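Local coordinates for 5-cytosine DNA methyltransferase (Entamoeba histolytica, PDB 3QV2), which probably methylates carbon 5 of cytosine in tRNA and DNA, as a Dnmt2-type enzyme that takes its methyl group from S-adenosyl-L-methionine, at residues P84-Y89 against E129-F134; H97-D102 against S137-E142; D156-P161 against S169-Y174. One frame throughout, in Å; residues are numbered along the deposited sequence.

Contact 1 (P84-Y89 against E129-F134); sequences PPCQPY and ENVPLF
P84 meets the end of strand 125-130 through two of its atoms. Its ring carbon CD rests 3.5 Å from E129 O, and its carbonyl oxygen lies 2.9 Å from N130 ND2. P85 turns its ring from the strand and touches the bound S-adenosyl-L-homocysteine instead. At C86 the CB carries the contact, 3.5 Å from N130 OD1 and next to V131 CG1. That amide oxygen also accepts from V131 N (2.9 Å, 155° at the hydrogen), from the side of the C=O and tilted out of its plane, which probably helps to restrain the amide. The type I turn from C86 to Y89 then swings the tyrosine back to the second segment. F134 presents its CD1-CE1 edge to one face of the Y89 ring, a T-shaped stack with centroids 4.6 Å apart and planes at 75°, while P88 CB lies over the opposite face. Having CG anti to its backbone N (chi1 -177°) sets the F134 ring alongside the tyrosine, both side chains pointing the same way. Y89 O, finally, packs on L133 CB at 3.4 Å. The PPCQ sequence with the predicted nucleophile C86, facing the ENV segment, is characteristic of the catalytic site of C5-cytosine methyltransferases.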
loop_
_atom_site.group_PDB
_atom_site.type_symbol
_atom_site.label_atom_id
_atom_site.label_comp_id
_atom_site.label_asym_id
_atom_site.label_seq_id
_atom_site.Cartn_x
_atom_site.Cartn_y
_atom_site.Cartn_z
ATOM N N PRO A 84 -1.692 1.512 -8.918
ATOM C CA PRO A 84 -0.854 2.102 -9.967
ATOM C C PRO A 84 0.191 3.052 -9.399
ATOM O O PRO A 84 0.003 3.569 -8.299
ATOM C CB PRO A 84 -1.862 2.884 -10.817
ATOM C CG PRO A 84 -3.177 2.224 -10.555
ATOM C CD PRO A 84 -3.122 1.808 -9.120
ATOM N N PRO A 85 1.285 3.279 -10.143
ATOM C CA PRO A 85 2.300 4.251 -9.728
ATOM C C PRO A 85 1.640 5.563 -9.318
ATOM O O PRO A 85 0.741 6.038 -10.012
ATOM C CB PRO A 85 3.131 4.439 -10.996
ATOM C CG PRO A 85 3.015 3.133 -11.706
ATOM C CD PRO A 85 1.618 2.645 -11.431
ATOM N N CYS A 86 2.080 6.139 -8.205
ATOM C CA CYS A 86 1.413 7.306 -7.638
ATOM C C CYS A 86 2.148 8.612 -7.921
ATOM O O CYS A 86 1.644 9.692 -7.615
ATOM C CB CYS A 86 1.244 7.130 -6.128
ATOM S SG CYS A 86 2.804 6.971 -5.227
ATOM N N GLN A 87 3.337 8.511 -8.506
ATOM C CA GLN A 87 4.154 9.692 -8.779
ATOM C C GLN A 87 3.425 10.791 -9.562
ATOM O O GLN A 87 3.502 11.963 -9.199
ATOM C CB GLN A 87 5.452 9.305 -9.497
ATOM C CG GLN A 87 6.365 8.380 -8.706
ATOM C CD GLN A 87 6.126 6.916 -9.018
ATOM O OE1 GLN A 87 5.026 6.522 -9.406
ATOM N NE2 GLN A 87 7.162 6.102 -8.859
ATOM N N PRO A 88 2.714 10.416 -10.640
ATOM C CA PRO A 88 2.081 11.426 -11.499
ATOM C C PRO A 88 1.066 12.308 -10.773
ATOM O O PRO A 88 0.668 13.344 -11.308
ATOM C CB PRO A 88 1.355 10.579 -12.552
ATOM C CG PRO A 88 2.078 9.281 -12.564
ATOM C CD PRO A 88 2.496 9.050 -11.148
ATOM N N TYR A 89 0.658 11.914 -9.571
ATOM C CA TYR A 89 -0.485 12.551 -8.927
ATOM C C TYR A 89 -0.132 13.471 -7.762
ATOM O O TYR A 89 -0.470 13.198 -6.611
ATOM C CB TYR A 89 -1.508 11.489 -8.517
ATOM C CG TYR A 89 -1.729 10.485 -9.619
ATOM C CD1 TYR A 89 -2.364 10.853 -10.797
ATOM C CD2 TYR A 89 -1.272 9.180 -9.501
ATOM C CE1 TYR A 89 -2.554 9.946 -11.818
ATOM C CE2 TYR A 89 -1.460 8.265 -10.517
ATOM C CZ TYR A 89 -2.100 8.655 -11.674
ATOM O OH TYR A 89 -2.291 7.752 -12.693
ATOM N N GLU A 129 -6.001 1.202 -5.470
ATOM C CA GLU A 129 -5.427 1.908 -4.333
ATOM C C GLU A 129 -4.414 2.935 -4.823
ATOM O O GLU A 129 -3.611 2.651 -5.711
ATOM C CB GLU A 129 -4.775 0.921 -3.359
ATOM C CG GLU A 129 -4.301 1.538 -2.048
ATOM C CD GLU A 129 -2.948 2.216 -2.167
ATOM O OE1 GLU A 129 -2.253 1.989 -3.180
ATOM O OE2 GLU A 129 -2.579 2.973 -1.246
ATOM N N ASN A 130 -4.459 4.130 -4.245
ATOM C CA ASN A 130 -3.549 5.200 -4.639
ATOM C C ASN A 130 -3.517 6.318 -3.604
ATOM O O ASN A 130 -4.077 6.181 -2.515
ATOM C CB ASN A 130 -3.945 5.761 -6.007
ATOM C CG ASN A 130 -2.745 6.130 -6.858
ATOM O OD1 ASN A 130 -2.221 7.240 -6.771
ATOM N ND2 ASN A 130 -2.303 5.195 -7.691
ATOM N N VAL A 131 -2.858 7.419 -3.947
ATOM C CA VAL A 131 -2.807 8.585 -3.072
ATOM C C VAL A 131 -4.054 9.447 -3.259
ATOM O O VAL A 131 -4.682 9.409 -4.317
ATOM C CB VAL A 131 -1.542 9.430 -3.331
ATOM C CG1 VAL A 131 -0.300 8.655 -2.925
ATOM C CG2 VAL A 131 -1.465 9.836 -4.793
ATOM N N PRO A 132 -4.420 10.218 -2.222
ATOM C CA PRO A 132 -5.627 11.052 -2.226
ATOM C C PRO A 132 -5.808 11.867 -3.508
ATOM O O PRO A 132 -6.909 11.897 -4.057
ATOM C CB PRO A 132 -5.401 11.983 -1.034
ATOM C CG PRO A 132 -4.602 11.157 -0.086
ATOM C CD PRO A 132 -3.696 10.310 -0.942
ATOM N N LEU A 133 -4.743 12.510 -3.978
ATOM C CA LEU A 133 -4.831 13.380 -5.151
ATOM C C LEU A 133 -5.233 12.642 -6.427
ATOM O O LEU A 133 -5.672 13.262 -7.395
ATOM C CB LEU A 133 -3.517 14.136 -5.368
ATOM C CG LEU A 133 -3.272 15.313 -4.419
ATOM C CD1 LEU A 133 -1.904 15.933 -4.663
ATOM C CD2 LEU A 133 -4.371 16.349 -4.581
ATOM N N PHE A 134 -5.081 11.322 -6.426
ATOM C CA PHE A 134 -5.483 10.515 -7.573
ATOM C C PHE A 134 -6.968 10.713 -7.854
ATOM O O PHE A 134 -7.400 10.717 -9.005
ATOM C CB PHE A 134 -5.188 9.037 -7.311
ATOM C CG PHE A 134 -5.500 8.138 -8.474
ATOM C CD1 PHE A 134 -4.775 8.227 -9.650
ATOM C CD2 PHE A 134 -6.507 7.191 -8.384
ATOM C CE1 PHE A 134 -5.055 7.396 -10.719
ATOM C CE2 PHE A 134 -6.792 6.357 -9.448
ATOM C CZ PHE A 134 -6.065 6.460 -10.616
#

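Contact 2 (H97-D102 against S137-E142); sequences HKDIND and SLVFKE
This is a loop-to-helix contact, partly buried, in which the connection between helices 91-94 and 106-115 packs on the N-terminal end of helix 138-149. Its polar component is one bond: L138 N donates to D99 OD2 (2.9 Å, bent to 136° at the hydrogen), which receives it on the syn lone pair. D99 CG sits between the backbone N and the carbonyl carbon (chi1 57°), and the carboxylate thereby reaches the start of the helix, where OD2 also lies 3.3 Å from S137 CB. A negative charge at this end would probably interact favourably with the helix dipole. S137 is the N-cap: its OG accepts from F140 N (3.0 Å, 165°) and is hydrogen-bonded to F134 O as well. Two different residues, one local and one from the loop, therefore take up amide N-H groups of the first turn. I100 adds an apolar part, its CD1 reaching the helix surface 3.9 Å from V139 CG2 and 3.5 Å from E142 OE1. The extended E142 chain crosses the isoleucine at about a right angle, its carboxylate salt-bridged to R113 of helix 106-115. V139 CG2 packs against D99 O at 3.5 Å, and L138 CD1 touches H97 CB.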
loop_
_atom_site.group_PDB
_atom_site.type_symbol
_atom_site.label_atom_id
_atom_site.label_comp_id
_atom_site.label_asym_id
_atom_site.label_seq_id
_atom_site.Cartn_x
_atom_site.Cartn_y
_atom_site.Cartn_z
ATOM N N HIS A 97 -1.899 19.920 -15.801
ATOM C CA HIS A 97 -2.571 18.964 -16.672
ATOM C C HIS A 97 -1.563 18.037 -17.346
ATOM O O HIS A 97 -1.703 17.701 -18.523
ATOM C CB HIS A 97 -3.406 19.702 -17.720
ATOM C CG HIS A 97 -3.986 20.991 -17.228
ATOM N ND1 HIS A 97 -4.981 21.044 -16.272
ATOM C CD2 HIS A 97 -3.705 22.273 -17.551
ATOM C CE1 HIS A 97 -5.288 22.305 -16.034
ATOM N NE2 HIS A 97 -4.531 23.073 -16.795
ATOM N N LYS A 98 -0.555 17.621 -16.585
ATOM C CA LYS A 98 0.525 16.798 -17.118
ATOM C C LYS A 98 0.420 15.342 -16.663
ATOM O O LYS A 98 1.147 14.476 -17.147
ATOM C CB LYS A 98 1.880 17.377 -16.717
ATOM C CG LYS A 98 2.198 18.723 -17.359
ATOM C CD LYS A 98 3.285 18.580 -18.405
ATOM C CE LYS A 98 4.556 18.037 -17.777
ATOM N NZ LYS A 98 5.666 17.924 -18.760
ATOM N N ASP A 99 -0.486 15.077 -15.729
ATOM C CA ASP A 99 -0.677 13.725 -15.210
ATOM C C ASP A 99 -1.208 12.769 -16.278
ATOM O O ASP A 99 -0.818 11.602 -16.326
ATOM C CB ASP A 99 -1.612 13.736 -13.998
ATOM C CG ASP A 99 -2.961 14.357 -14.303
ATOM O OD1 ASP A 99 -3.002 15.368 -15.032
ATOM O OD2 ASP A 99 -3.984 13.831 -13.815
ATOM N N ILE A 100 -2.094 13.269 -17.133
ATOM C CA ILE A 100 -2.707 12.443 -18.169
ATOM C C ILE A 100 -1.694 12.051 -19.241
ATOM O O ILE A 100 -1.878 11.064 -19.950
ATOM C CB ILE A 100 -3.896 13.164 -18.835
ATOM C CG1 ILE A 100 -4.768 12.165 -19.598
ATOM C CG2 ILE A 100 -3.407 14.278 -19.750
ATOM C CD1 ILE A 100 -5.419 11.125 -18.713
ATOM N N ASN A 101 -0.624 12.829 -19.353
ATOM C CA ASN A 101 0.404 12.561 -20.351
ATOM C C ASN A 101 1.673 11.995 -19.722
ATOM O O ASN A 101 2.642 11.696 -20.417
ATOM C CB ASN A 101 0.721 13.825 -21.151
ATOM C CG ASN A 101 -0.483 14.346 -21.914
ATOM O OD1 ASN A 101 -0.973 15.444 -21.649
ATOM N ND2 ASN A 101 -0.964 13.560 -22.871
ATOM N N ASP A 102 1.655 11.847 -18.401
ATOM C CA ASP A 102 2.795 11.302 -17.672
ATOM C C ASP A 102 3.009 9.832 -18.026
ATOM O O ASP A 102 2.089 9.024 -17.919
ATOM C CB ASP A 102 2.587 11.466 -16.165
ATOM C CG ASP A 102 3.839 11.167 -15.366
ATOM O OD1 ASP A 102 4.138 11.930 -14.423
ATOM O OD2 ASP A 102 4.522 10.171 -15.676
ATOM N N SER A 137 -7.387 13.489 -10.190
ATOM C CA SER A 137 -6.572 13.450 -11.401
ATOM C C SER A 137 -7.416 13.316 -12.662
ATOM O O SER A 137 -8.524 12.780 -12.627
ATOM C CB SER A 137 -5.557 12.305 -11.336
ATOM O OG SER A 137 -6.206 11.046 -11.355
ATOM N N LEU A 138 -6.884 13.807 -13.776
ATOM C CA LEU A 138 -7.527 13.629 -15.070
ATOM C C LEU A 138 -7.487 12.156 -15.451
ATOM O O LEU A 138 -8.347 11.669 -16.184
ATOM C CB LEU A 138 -6.831 14.469 -16.141
ATOM C CG LEU A 138 -6.990 15.985 -16.025
ATOM C CD1 LEU A 138 -6.095 16.704 -17.028
ATOM C CD2 LEU A 138 -8.448 16.383 -16.208
ATOM N N VAL A 139 -6.479 11.452 -14.947
ATOM C CA VAL A 139 -6.340 10.025 -15.202
ATOM C C VAL A 139 -7.528 9.247 -14.651
ATOM O O VAL A 139 -8.153 8.467 -15.367
ATOM C CB VAL A 139 -5.044 9.461 -14.592
ATOM C CG1 VAL A 139 -5.049 7.936 -14.648
ATOM C CG2 VAL A 139 -3.827 10.034 -15.303
ATOM N N PHE A 140 -7.839 9.459 -13.378
ATOM C CA PHE A 140 -8.956 8.753 -12.759
ATOM C C PHE A 140 -10.303 9.244 -13.276
ATOM O O PHE A 140 -11.250 8.465 -13.384
ATOM C CB PHE A 140 -8.914 8.856 -11.234
ATOM C CG PHE A 140 -10.069 8.177 -10.558
ATOM C CD1 PHE A 140 -11.042 8.914 -9.904
ATOM C CD2 PHE A 140 -10.192 6.798 -10.600
ATOM C CE1 PHE A 140 -12.107 8.286 -9.289
ATOM C CE2 PHE A 140 -11.256 6.165 -9.990
ATOM C CZ PHE A 140 -12.214 6.909 -9.332
ATOM N N LYS A 141 -10.390 10.533 -13.586
ATOM C CA LYS A 141 -11.612 11.087 -14.157
ATOM C C LYS A 141 -12.016 10.276 -15.381
ATOM O O LYS A 141 -13.189 9.961 -15.577
ATOM C CB LYS A 141 -11.419 12.554 -14.543
ATOM C CG LYS A 141 -12.616 13.155 -15.263
ATOM C CD LYS A 141 -12.326 14.565 -15.747
ATOM C CE LYS A 141 -13.465 15.105 -16.600
ATOM N NZ LYS A 141 -14.739 15.219 -15.834
ATOM N N GLU A 142 -11.025 9.933 -16.199
ATOM C CA GLU A 142 -11.256 9.146 -17.403
ATOM C C GLU A 142 -11.559 7.691 -17.056
ATOM O O GLU A 142 -12.466 7.086 -17.629
ATOM C CB GLU A 142 -10.044 9.233 -18.333
ATOM C CG GLU A 142 -10.233 8.556 -19.680
ATOM C CD GLU A 142 -9.050 8.771 -20.603
ATOM O OE1 GLU A 142 -8.164 9.582 -20.259
ATOM O OE2 GLU A 142 -9.005 8.131 -21.674
#

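Contact 3 (D156-P161 against S169-Y174); sequences DIICSP and SRTRYY
The Y173 ring meets D156 at its edge: OD2 lies in the ring plane and accepts from the phenol OH at 2.7 Å, on its anti lone pair, with carboxylate and ring planes 73° apart. K135 forms a salt bridge with the same OD2, so that oxygen serves two partners. I158 CG1 approaches this ring obliquely, 3.5 Å from CD1. At the edge of the Y174 ring stands a water that accepts from its OH and donates to C159 O and R170 O, while C159 SG comes in obliquely, 4.8 Å from the centroid, as a sulfur-aromatic contact. The R172 guanidinium has R170 CG over one face, and its NH2 donates to T171 O. Both tyrosines belong to an antiparallel pairing at the edge of the mixed sheet of the methyltransferase fold, strands 156-159 and 172-174 running at 163°. I157 with Y174 and C159 with R172 are hydrogen-bonded pairs, the straightest of the backbone bonds being R172 N to C159 O (3.1 Å, 171°). Between them lies the non-hydrogen-bonded pair of I158 and Y173. Past the strands, S160 OG accepts from R170 N at 3.1 Å.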
loop_
_atom_site.group_PDB
_atom_site.type_symbol
_atom_site.label_atom_id
_atom_site.label_comp_id
_atom_site.label_asym_id
_atom_site.label_seq_id
_atom_site.Cartn_x
_atom_site.Cartn_y
_atom_site.Cartn_z
ATOM N N ASP A 156 -16.011 4.862 -3.527
ATOM C CA ASP A 156 -14.650 5.253 -3.186
ATOM C C ASP A 156 -14.571 5.851 -1.785
ATOM O O ASP A 156 -15.572 6.313 -1.239
ATOM C CB ASP A 156 -14.112 6.243 -4.219
ATOM C CG ASP A 156 -14.972 7.487 -4.338
ATOM O OD1 ASP A 156 -16.123 7.462 -3.854
ATOM O OD2 ASP A 156 -14.503 8.487 -4.919
ATOM N N ILE A 157 -13.375 5.841 -1.207
ATOM C CA ILE A 157 -13.180 6.381 0.132
ATOM C C ILE A 157 -11.737 6.809 0.367
ATOM O O ILE A 157 -10.800 6.146 -0.078
ATOM C CB ILE A 157 -13.583 5.361 1.220
ATOM C CG1 ILE A 157 -13.510 6.002 2.608
ATOM C CG2 ILE A 157 -12.696 4.126 1.152
ATOM C CD1 ILE A 157 -13.883 5.065 3.738
ATOM N N ILE A 158 -11.572 7.930 1.059
ATOM C CA ILE A 158 -10.265 8.368 1.521
ATOM C C ILE A 158 -10.201 8.161 3.029
ATOM O O ILE A 158 -10.951 8.788 3.777
ATOM C CB ILE A 158 -10.022 9.855 1.206
ATOM C CG1 ILE A 158 -9.975 10.080 -0.304
ATOM C CG2 ILE A 158 -8.733 10.332 1.856
ATOM C CD1 ILE A 158 -9.692 11.515 -0.699
ATOM N N CYS A 159 -9.316 7.276 3.475
ATOM C CA CYS A 159 -9.214 6.973 4.897
ATOM C C CYS A 159 -7.796 6.594 5.307
ATOM O O CYS A 159 -6.930 6.378 4.460
ATOM C CB CYS A 159 -10.190 5.859 5.280
ATOM S SG CYS A 159 -9.857 4.273 4.485
ATOM N N SER A 160 -7.573 6.509 6.615
ATOM C CA SER A 160 -6.256 6.204 7.162
ATOM C C SER A 160 -6.358 5.058 8.164
ATOM O O SER A 160 -7.414 4.848 8.763
ATOM C CB SER A 160 -5.668 7.448 7.836
ATOM O OG SER A 160 -4.385 7.191 8.376
ATOM N N PRO A 161 -5.263 4.301 8.342
ATOM C CA PRO A 161 -5.245 3.178 9.287
ATOM C C PRO A 161 -5.666 3.580 10.700
ATOM O O PRO A 161 -6.243 2.764 11.417
ATOM C CB PRO A 161 -3.780 2.740 9.274
ATOM C CG PRO A 161 -3.297 3.118 7.918
ATOM C CD PRO A 161 -4.001 4.406 7.589
ATOM N N SER A 169 -0.359 6.727 10.444
ATOM C CA SER A 169 -1.027 7.623 9.513
ATOM C C SER A 169 -0.591 7.358 8.080
ATOM O O SER A 169 0.550 7.625 7.708
ATOM C CB SER A 169 -0.756 9.081 9.883
ATOM O OG SER A 169 -1.323 9.399 11.141
ATOM N N ARG A 170 -1.507 6.825 7.279
ATOM C CA ARG A 170 -1.243 6.598 5.864
ATOM C C ARG A 170 -2.509 6.840 5.052
ATOM O O ARG A 170 -3.106 5.907 4.517
ATOM C CB ARG A 170 -0.716 5.180 5.626
ATOM C CG ARG A 170 -0.152 4.960 4.229
ATOM C CD ARG A 170 0.389 3.550 4.059
ATOM N NE ARG A 170 1.017 3.365 2.754
ATOM C CZ ARG A 170 2.308 3.566 2.512
ATOM N NH1 ARG A 170 3.113 3.956 3.489
ATOM N NH2 ARG A 170 2.795 3.374 1.293
ATOM N N THR A 171 -2.916 8.102 4.975
ATOM C CA THR A 171 -4.117 8.480 4.244
ATOM C C THR A 171 -4.008 8.106 2.771
ATOM O O THR A 171 -3.131 8.595 2.058
ATOM C CB THR A 171 -4.389 9.989 4.366
ATOM O OG1 THR A 171 -4.462 10.353 5.751
ATOM C CG2 THR A 171 -5.691 10.356 3.676
ATOM N N ARG A 172 -4.902 7.234 2.319
ATOM C CA ARG A 172 -4.898 6.784 0.932
ATOM C C ARG A 172 -6.294 6.798 0.316
ATOM O O ARG A 172 -7.302 6.862 1.021
ATOM C CB ARG A 172 -4.291 5.384 0.820
ATOM C CG ARG A 172 -2.792 5.328 1.076
ATOM C CD ARG A 172 -2.022 6.126 0.035
ATOM N NE ARG A 172 -0.583 5.890 0.119
ATOM C CZ ARG A 172 0.258 6.638 0.823
ATOM N NH1 ARG A 172 1.552 6.346 0.841
ATOM N NH2 ARG A 172 -0.191 7.679 1.509
ATOM N N TYR A 173 -6.337 6.739 -1.010
ATOM C CA TYR A 173 -7.590 6.740 -1.748
ATOM C C TYR A 173 -7.887 5.333 -2.248
ATOM O O TYR A 173 -7.001 4.651 -2.768
ATOM C CB TYR A 173 -7.504 7.723 -2.915
ATOM C CG TYR A 173 -8.751 7.812 -3.765
ATOM C CD1 TYR A 173 -9.987 8.087 -3.197
ATOM C CD2 TYR A 173 -8.685 7.645 -5.141
ATOM C CE1 TYR A 173 -11.127 8.177 -3.976
ATOM C CE2 TYR A 173 -9.817 7.735 -5.928
ATOM C CZ TYR A 173 -11.034 8.001 -5.341
ATOM O OH TYR A 173 -12.163 8.093 -6.120
ATOM N N TYR A 174 -9.132 4.898 -2.082
ATOM C CA TYR A 174 -9.527 3.544 -2.454
ATOM C C TYR A 174 -10.757 3.525 -3.355
ATOM O O TYR A 174 -11.775 4.143 -3.045
ATOM C CB TYR A 174 -9.802 2.708 -1.204
ATOM C CG TYR A 174 -8.638 2.636 -0.242
ATOM C CD1 TYR A 174 -7.632 1.696 -0.412
ATOM C CD2 TYR A 174 -8.547 3.504 0.837
ATOM C CE1 TYR A 174 -6.567 1.622 0.464
ATOM C CE2 TYR A 174 -7.485 3.440 1.720
ATOM C CZ TYR A 174 -6.498 2.495 1.528
ATOM O OH TYR A 174 -5.438 2.421 2.398
HETATM O O HOH W 1 -5.316 4.115 4.462
HETATM O O HOH W 2 -3.660 9.774 8.891
#

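Contacts 1 and 2 have centres about 10 Å apart and alternate along the chain, since 97-102 falls between 84-89 and 129-134, and 137-142 follows; they touch directly, Y89 packing on S137 and V139. Contact 3 comes afterwards in sequence, its centre about 12 Å from contact 1 and 20 Å from contact 2. It shares the mixed sheet with contact 1, because strands 125-130 and 172-178 are neighbours and N130 pairs with Y173 through their backbones. F140 meets both F134 and Y173. Contact 1 sets the C86 loop against the end of strand 125-130, contact 2 packs the following loop on helix 138-149, and the R172 side chain of contact 3 comes about 6 Å from that of C86.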